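Local coordinates for protein phosphoribosylaminoimidazole carboxylase (Bombyx mori, PDB 4JA0) that probably catalyses two steps of purine biosynthesis, as the bifunctional enzyme PAICS, joining AIR carboxylase and SAICAR synthetase activities in one chain, at residues Glu146-Ser150 against Ala151-Tyr155; Asp209-Ser213 against Asp214-Leu218. All coordinates share one frame; numbering follows the deposited sequence.

Contact 1 of 2, residues Glu146-Ser150 against Ala151-Tyr155; sequences EQIIS and AKFNY
Ala151 N lies 3.0 Å from Gln147 O and 3.3 Å from Ile148 O, two weak hydrogen bonds that carry the last turn of helix 145-150 into the following loop. Lys152 N then bonds to Ile149 O at 3.1 Å. Lys152 is the first residue to leave helical angles, and its phi is positive (49°), so the chain turns away from the helix axis here. Ile148 O is not met directly by Phe153 N. A water bridges them, donating to Ile148 O and accepting from Phe153 N. Phe153 CG lies anti to its carbonyl carbon (chi1 -68°), which brings the ring back beside the helix end. CD1 of Phe153 approaches CG2 of Ile148 to 4.2 Å. Ala151 CB sits over one ring face of Phe153, offset toward the rim. On the side of Ser150, OG makes a weak bond of 3.3 Å to Glu146 O, the carbonyl that also takes Ser150 N. Gln147 turns elsewhere: its OE1 accepts from Ser144 N, and its NE2 bonds to Pro116 O of the second subunit. Glu146 pairs with Lys128 of that subunit, so this short helix faces a subunit interface. Ile148 and Ile149 pack on Val165 of helix 162-183. The left-handed residue, the Lys152 to Ile149 bond and the apolar Ile148-Phe153 pair recall a Schellman C-cap, with water taking the place of its longer direct bond.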
ATOM      1  N   GLU A 146     -14.999 -18.857  46.156  1.00  9.95           N
ATOM      2  CA  GLU A 146     -14.692 -20.282  46.229  1.00  8.99           C
ATOM      3  C   GLU A 146     -15.747 -21.022  47.054  1.00  8.11           C
ATOM      4  O   GLU A 146     -16.222 -22.091  46.657  1.00  4.12           O
ATOM      5  CB  GLU A 146     -13.298 -20.510  46.840  1.00 10.86           C
ATOM      6  CG  GLU A 146     -12.097 -20.104  45.979  1.00 27.59           C
ATOM      7  CD  GLU A 146     -11.741 -18.621  46.045  1.00 39.84           C
ATOM      8  OE1 GLU A 146     -12.493 -17.833  46.667  1.00 17.87           O
ATOM      9  OE2 GLU A 146     -10.685 -18.246  45.482  1.00 41.32           O
ATOM     10  N   GLN A 147     -16.128 -20.442  48.194  1.00  7.62           N
ATOM     11  CA  GLN A 147     -17.158 -21.047  49.040  1.00  7.67           C
ATOM     12  C   GLN A 147     -18.492 -21.187  48.310  1.00 10.19           C
ATOM     13  O   GLN A 147     -19.152 -22.230  48.387  1.00  9.78           O
ATOM     14  CB  GLN A 147     -17.334 -20.265  50.340  1.00  8.26           C
ATOM     15  CG  GLN A 147     -16.175 -20.452  51.302  1.00 18.17           C
ATOM     16  CD  GLN A 147     -16.302 -19.616  52.566  1.00 17.58           C
ATOM     17  OE1 GLN A 147     -15.997 -18.419  52.562  1.00 12.35           O
ATOM     18  NE2 GLN A 147     -16.706 -20.252  53.665  1.00 22.04           N
ATOM     19  N   ILE A 148     -18.873 -20.157  47.567  1.00  9.34           N
ATOM     20  CA  ILE A 148     -20.109 -20.236  46.819  1.00  6.17           C
ATOM     21  C   ILE A 148     -20.055 -21.349  45.772  1.00  9.21           C
ATOM     22  O   ILE A 148     -20.994 -22.135  45.645  1.00 12.10           O
ATOM     23  CB  ILE A 148     -20.427 -18.901  46.153  1.00  5.00           C
ATOM     24  CG1 ILE A 148     -20.512 -17.816  47.238  1.00  8.61           C
ATOM     25  CG2 ILE A 148     -21.709 -19.011  45.357  1.00  2.47           C
ATOM     26  CD1 ILE A 148     -20.887 -16.420  46.746  1.00  4.28           C
ATOM     27  N   ILE A 149     -18.933 -21.470  45.077  1.00  6.56           N
ATOM     28  CA  ILE A 149     -18.806 -22.502  44.056  1.00 12.51           C
ATOM     29  C   ILE A 149     -18.771 -23.912  44.663  1.00  9.05           C
ATOM     30  O   ILE A 149     -19.431 -24.827  44.171  1.00 10.13           O
ATOM     31  CB  ILE A 149     -17.563 -22.256  43.133  1.00  7.64           C
ATOM     32  CG1 ILE A 149     -17.919 -21.297  42.005  1.00 14.10           C
ATOM     33  CG2 ILE A 149     -17.047 -23.548  42.518  1.00  9.27           C
ATOM     34  CD1 ILE A 149     -17.779 -19.866  42.375  1.00 16.18           C
ATOM     35  N   SER A 150     -18.010 -24.090  45.732  1.00  4.97           N
ATOM     36  CA  SER A 150     -17.906 -25.414  46.314  1.00  8.78           C
ATOM     37  C   SER A 150     -19.231 -25.820  46.973  1.00  6.73           C
ATOM     38  O   SER A 150     -19.504 -27.003  47.146  1.00  9.04           O
ATOM     39  CB  SER A 150     -16.731 -25.477  47.297  1.00  7.63           C
ATOM     40  OG  SER A 150     -15.477 -25.303  46.633  1.00  2.36           O
ATOM     41  N   ALA A 151     -20.088 -24.841  47.256  1.00  8.08           N
ATOM     42  CA  ALA A 151     -21.380 -25.101  47.883  1.00  4.36           C
ATOM     43  C   ALA A 151     -22.332 -25.812  46.928  1.00  9.38           C
ATOM     44  O   ALA A 151     -23.298 -26.447  47.361  1.00  4.87           O
ATOM     45  CB  ALA A 151     -21.997 -23.803  48.334  1.00  6.98           C
ATOM     46  N   LYS A 152     -22.037 -25.699  45.634  1.00  4.56           N
ATOM     47  CA  LYS A 152     -22.821 -26.325  44.581  1.00  6.10           C
ATOM     48  C   LYS A 152     -24.334 -26.089  44.680  1.00 14.54           C
ATOM     49  O   LYS A 152     -25.110 -27.050  44.690  1.00 10.30           O
ATOM     50  CB  LYS A 152     -22.497 -27.820  44.504  1.00 11.55           C
ATOM     51  CG  LYS A 152     -21.178 -28.108  43.798  1.00 17.32           C
ATOM     52  CD  LYS A 152     -20.748 -29.554  43.970  1.00 39.61           C
ATOM     53  CE  LYS A 152     -19.372 -29.795  43.354  1.00 60.06           C
ATOM     54  NZ  LYS A 152     -18.895 -31.192  43.587  1.00 44.56           N
ATOM     55  N   PHE A 153     -24.736 -24.818  44.775  1.00 12.70           N
ATOM     56  CA  PHE A 153     -26.144 -24.430  44.754  1.00  6.38           C
ATOM     57  C   PHE A 153     -26.755 -24.800  43.397  1.00 15.13           C
ATOM     58  O   PHE A 153     -26.080 -24.754  42.364  1.00 10.74           O
ATOM     59  CB  PHE A 153     -26.290 -22.930  44.970  1.00  8.31           C
ATOM     60  CG  PHE A 153     -25.907 -22.464  46.340  1.00 11.81           C
ATOM     61  CD1 PHE A 153     -24.859 -21.563  46.516  1.00 16.24           C
ATOM     62  CD2 PHE A 153     -26.583 -22.916  47.462  1.00 13.40           C
ATOM     63  CE1 PHE A 153     -24.498 -21.117  47.800  1.00  9.44           C
ATOM     64  CE2 PHE A 153     -26.228 -22.473  48.737  1.00  7.07           C
ATOM     65  CZ  PHE A 153     -25.186 -21.575  48.901  1.00  4.92           C
ATOM     66  N   ASN A 154     -28.031 -25.167  43.394  1.00 20.88           N
ATOM     67  CA  ASN A 154     -28.687 -25.575  42.153  1.00 11.83           C
ATOM     68  C   ASN A 154     -30.140 -25.110  42.193  1.00 14.15           C
ATOM     69  O   ASN A 154     -30.920 -25.542  43.042  1.00 17.08           O
ATOM     70  CB  ASN A 154     -28.577 -27.103  41.964  1.00 13.99           C
ATOM     71  CG  ASN A 154     -28.964 -27.572  40.547  1.00 37.76           C
ATOM     72  OD1 ASN A 154     -29.667 -26.868  39.821  1.00 66.65           O
ATOM     73  ND2 ASN A 154     -28.518 -28.770  40.165  1.00 25.22           N
ATOM     74  N   TYR A 155     -30.491 -24.215  41.276  1.00 13.04           N
ATOM     75  CA  TYR A 155     -31.818 -23.624  41.249  1.00 11.52           C
ATOM     76  C   TYR A 155     -32.379 -23.626  39.852  1.00 15.56           C
ATOM     77  O   TYR A 155     -31.671 -23.281  38.908  1.00 15.34           O
ATOM     78  CB  TYR A 155     -31.770 -22.195  41.785  1.00  6.65           C
ATOM     79  CG  TYR A 155     -31.334 -22.141  43.220  1.00 16.27           C
ATOM     80  CD1 TYR A 155     -32.218 -22.501  44.236  1.00 19.99           C
ATOM     81  CD2 TYR A 155     -30.038 -21.761  43.567  1.00 11.65           C
ATOM     82  CE1 TYR A 155     -31.838 -22.470  45.538  1.00  8.56           C
ATOM     83  CE2 TYR A 155     -29.639 -21.727  44.878  1.00  9.30           C
ATOM     84  CZ  TYR A 155     -30.547 -22.085  45.861  1.00 23.63           C
ATOM     85  OH  TYR A 155     -30.179 -22.064  47.186  1.00 75.81           O
TER
HETATM   86  O   HOH W   1     -22.856 -22.934  44.016  1.00 10.57           O

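Contact 2 of 2, residues Asp209-Ser213 against Asp214-Leu218; sequences DVIDS and DSWRL
Ser215 OG works in both directions: it donates to Val210 O at 3.1 Å and accepts from Asp212 N at 2.8 Å. The second bond is fairly straight (158°), and together the two fix the hydroxyl's rotation. Beside it, Asp212 O takes Ser215 N at 3.0 Å and closes a type I turn over Ser213 and Asp214. Asp212 OD1 accepts Asp214 N at 2.6 Å, coming from above the carboxylate plane. Asp212 CG sits between its own N and carbonyl carbon (chi1 58°), which folds the carboxylate back onto the turn. The acid of Asp214 is close too, with Asp214 OD2 3.7 Å from Asp212 OD1 and the two carboxylate planes 90° apart. Lys56, in a long weak ion pair with Asp214, and Ser60, weakly bonded to Asp212, may ease this crowding of charge. Trp216 covers the turn. Asp212 O stands 3.5 Å above the centre of one indole face, and Ser213 N lies nearer the rim on that same face. Leu218 CG backs the opposite face. The Ile211 and Trp216 side chains cross at about a right angle, with Ile211 CG2 4.0 Å from Trp216 CE3. Cutting Trp216 back to an alanine is likely to uncover the Asp212 carbonyl and the Ile211 methyl and to open a gap beside Leu218. Further out, Trp183 meets the indole edge-to-face, Val67 and Val254 pack on it, and Asn64 accepts Ile211 N. This is an Asx turn on a type I turn, leading into strand 216-220 of the antiparallel sheet in the SAICAR synthetase part.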
ATOM      1  N   ASP A 209     -34.701  -9.155  44.595  1.00 15.76           N
ATOM      2  CA  ASP A 209     -35.236  -8.897  45.934  1.00 27.39           C
ATOM      3  C   ASP A 209     -36.001  -7.579  45.990  1.00 25.60           C
ATOM      4  O   ASP A 209     -37.042  -7.415  45.361  1.00 16.03           O
ATOM      5  CB  ASP A 209     -34.126  -8.957  47.001  1.00 36.73           C
ATOM      6  CG  ASP A 209     -34.677  -8.964  48.431  1.00 56.45           C
ATOM      7  OD1 ASP A 209     -33.902  -8.684  49.378  1.00 42.09           O
ATOM      8  OD2 ASP A 209     -35.887  -9.245  48.601  1.00 52.14           O
ATOM      9  N   VAL A 210     -35.466  -6.662  46.782  1.00 37.73           N
ATOM     10  CA  VAL A 210     -36.072  -5.389  47.068  1.00 15.70           C
ATOM     11  C   VAL A 210     -34.908  -4.444  47.307  1.00 18.66           C
ATOM     12  O   VAL A 210     -33.993  -4.762  48.058  1.00 29.30           O
ATOM     13  CB  VAL A 210     -36.937  -5.488  48.318  1.00 14.82           C
ATOM     14  CG1 VAL A 210     -36.992  -4.158  49.024  1.00 21.98           C
ATOM     15  CG2 VAL A 210     -38.324  -5.975  47.951  1.00 11.65           C
ATOM     16  N   ILE A 211     -34.908  -3.292  46.657  1.00 14.07           N
ATOM     17  CA  ILE A 211     -33.892  -2.309  46.969  1.00 15.67           C
ATOM     18  C   ILE A 211     -34.618  -1.078  47.497  1.00 18.28           C
ATOM     19  O   ILE A 211     -35.278  -0.374  46.733  1.00 20.26           O
ATOM     20  CB  ILE A 211     -33.003  -1.975  45.736  1.00 16.46           C
ATOM     21  CG1 ILE A 211     -32.530  -3.259  45.048  1.00 17.73           C
ATOM     22  CG2 ILE A 211     -31.810  -1.123  46.138  1.00  7.96           C
ATOM     23  CD1 ILE A 211     -31.709  -3.025  43.792  1.00  8.52           C
ATOM     24  N   ASP A 212     -34.533  -0.842  48.807  1.00 17.53           N
ATOM     25  CA  ASP A 212     -35.137   0.344  49.410  1.00 16.06           C
ATOM     26  C   ASP A 212     -34.143   1.003  50.370  1.00 14.66           C
ATOM     27  O   ASP A 212     -32.939   0.776  50.249  1.00 13.79           O
ATOM     28  CB  ASP A 212     -36.464   0.013  50.116  1.00 19.89           C
ATOM     29  CG  ASP A 212     -36.318  -1.050  51.206  1.00 28.94           C
ATOM     30  OD1 ASP A 212     -35.220  -1.147  51.789  1.00 27.87           O
ATOM     31  OD2 ASP A 212     -37.315  -1.752  51.523  1.00 14.79           O
ATOM     32  N   SER A 213     -34.630   1.808  51.316  1.00 19.49           N
ATOM     33  CA  SER A 213     -33.730   2.450  52.281  1.00 17.08           C
ATOM     34  C   SER A 213     -33.179   1.490  53.310  1.00 11.30           C
ATOM     35  O   SER A 213     -32.346   1.877  54.128  1.00 14.44           O
ATOM     36  CB  SER A 213     -34.368   3.641  52.983  1.00  7.20           C
ATOM     37  OG  SER A 213     -34.536   4.726  52.094  1.00 19.50           O
ATOM     38  N   ASP A 214     -33.628   0.240  53.267  1.00  9.16           N
ATOM     39  CA  ASP A 214     -33.045  -0.788  54.124  1.00 19.32           C
ATOM     40  C   ASP A 214     -31.868  -1.465  53.417  1.00 13.61           C
ATOM     41  O   ASP A 214     -31.021  -2.066  54.049  1.00  9.34           O
ATOM     42  CB  ASP A 214     -34.106  -1.830  54.508  1.00 26.96           C
ATOM     43  CG  ASP A 214     -35.244  -1.235  55.347  1.00 54.36           C
ATOM     44  OD1 ASP A 214     -34.986  -0.290  56.128  1.00 51.38           O
ATOM     45  OD2 ASP A 214     -36.398  -1.701  55.216  1.00 51.26           O
ATOM     46  N   SER A 215     -31.789  -1.284  52.105  1.00 17.80           N
ATOM     47  CA  SER A 215     -30.810  -1.968  51.284  1.00  6.29           C
ATOM     48  C   SER A 215     -29.502  -1.203  51.150  1.00  7.60           C
ATOM     49  O   SER A 215     -28.479  -1.776  50.764  1.00 17.08           O
ATOM     50  CB  SER A 215     -31.377  -2.185  49.875  1.00 13.51           C
ATOM     51  OG  SER A 215     -32.702  -2.677  49.904  1.00 15.83           O
ATOM     52  N   TRP A 216     -29.512   0.076  51.490  1.00  5.49           N
ATOM     53  CA  TRP A 216     -28.345   0.898  51.210  1.00  3.00           C
ATOM     54  C   TRP A 216     -27.912   1.859  52.302  1.00  3.50           C
ATOM     55  O   TRP A 216     -28.534   1.967  53.355  1.00 14.19           O
ATOM     56  CB  TRP A 216     -28.533   1.653  49.885  1.00  6.81           C
ATOM     57  CG  TRP A 216     -29.682   2.639  49.842  1.00  8.64           C
ATOM     58  CD1 TRP A 216     -30.124   3.437  50.852  1.00  7.38           C
ATOM     59  CD2 TRP A 216     -30.518   2.925  48.713  1.00 11.65           C
ATOM     60  NE1 TRP A 216     -31.179   4.203  50.428  1.00  8.57           N
ATOM     61  CE2 TRP A 216     -31.448   3.906  49.120  1.00  9.36           C
ATOM     62  CE3 TRP A 216     -30.566   2.452  47.394  1.00  7.15           C
ATOM     63  CZ2 TRP A 216     -32.419   4.421  48.258  1.00  6.62           C
ATOM     64  CZ3 TRP A 216     -31.528   2.968  46.535  1.00 10.89           C
ATOM     65  CH2 TRP A 216     -32.441   3.941  46.970  1.00  9.63           C
ATOM     66  N   ARG A 217     -26.829   2.568  52.024  1.00  2.58           N
ATOM     67  CA  ARG A 217     -26.311   3.571  52.932  1.00  3.43           C
ATOM     68  C   ARG A 217     -26.168   4.877  52.147  1.00 13.46           C
ATOM     69  O   ARG A 217     -25.402   4.958  51.188  1.00 12.42           O
ATOM     70  CB  ARG A 217     -24.983   3.083  53.494  1.00  3.18           C
ATOM     71  CG  ARG A 217     -24.486   3.816  54.707  1.00 26.30           C
ATOM     72  CD  ARG A 217     -23.427   2.984  55.400  1.00 23.26           C
ATOM     73  NE  ARG A 217     -23.995   2.050  56.372  1.00 21.89           N
ATOM     74  CZ  ARG A 217     -23.470   0.863  56.687  1.00 32.67           C
ATOM     75  NH1 ARG A 217     -22.370   0.418  56.085  1.00 27.30           N
ATOM     76  NH2 ARG A 217     -24.064   0.098  57.596  1.00 34.06           N
ATOM     77  N   LEU A 218     -26.941   5.891  52.522  1.00 10.49           N
ATOM     78  CA  LEU A 218     -27.005   7.119  51.738  1.00  3.52           C
ATOM     79  C   LEU A 218     -26.492   8.327  52.481  1.00  5.02           C
ATOM     80  O   LEU A 218     -27.004   8.650  53.544  1.00 18.17           O
ATOM     81  CB  LEU A 218     -28.457   7.403  51.337  1.00  4.27           C
ATOM     82  CG  LEU A 218     -28.794   7.359  49.849  1.00  9.73           C
ATOM     83  CD1 LEU A 218     -30.223   7.786  49.609  1.00  5.27           C
ATOM     84  CD2 LEU A 218     -27.857   8.281  49.122  1.00  7.69           C
TER

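How the contacts relate
Both contacts are local turns within the SAICAR synthetase range, on different elements. Their centres are 26 Å apart and their nearest atoms about 13 Å apart. Contact 1 lies toward the outside, partly buried and next to a second subunit. It ends a short helix, mostly through backbone bonds, a bridging water and a little apolar cover. Contact 2 is buried, and no other chain of the assembly touches it. It leads from a loop into strand 216-220, and side-chain oxygens and an indole do much of its work. Helix 162-183 touches both, through Val165 at contact 1 and Trp183, at its end, at contact 2. Helices 57-74 and 241-257 add further cover at contact 2.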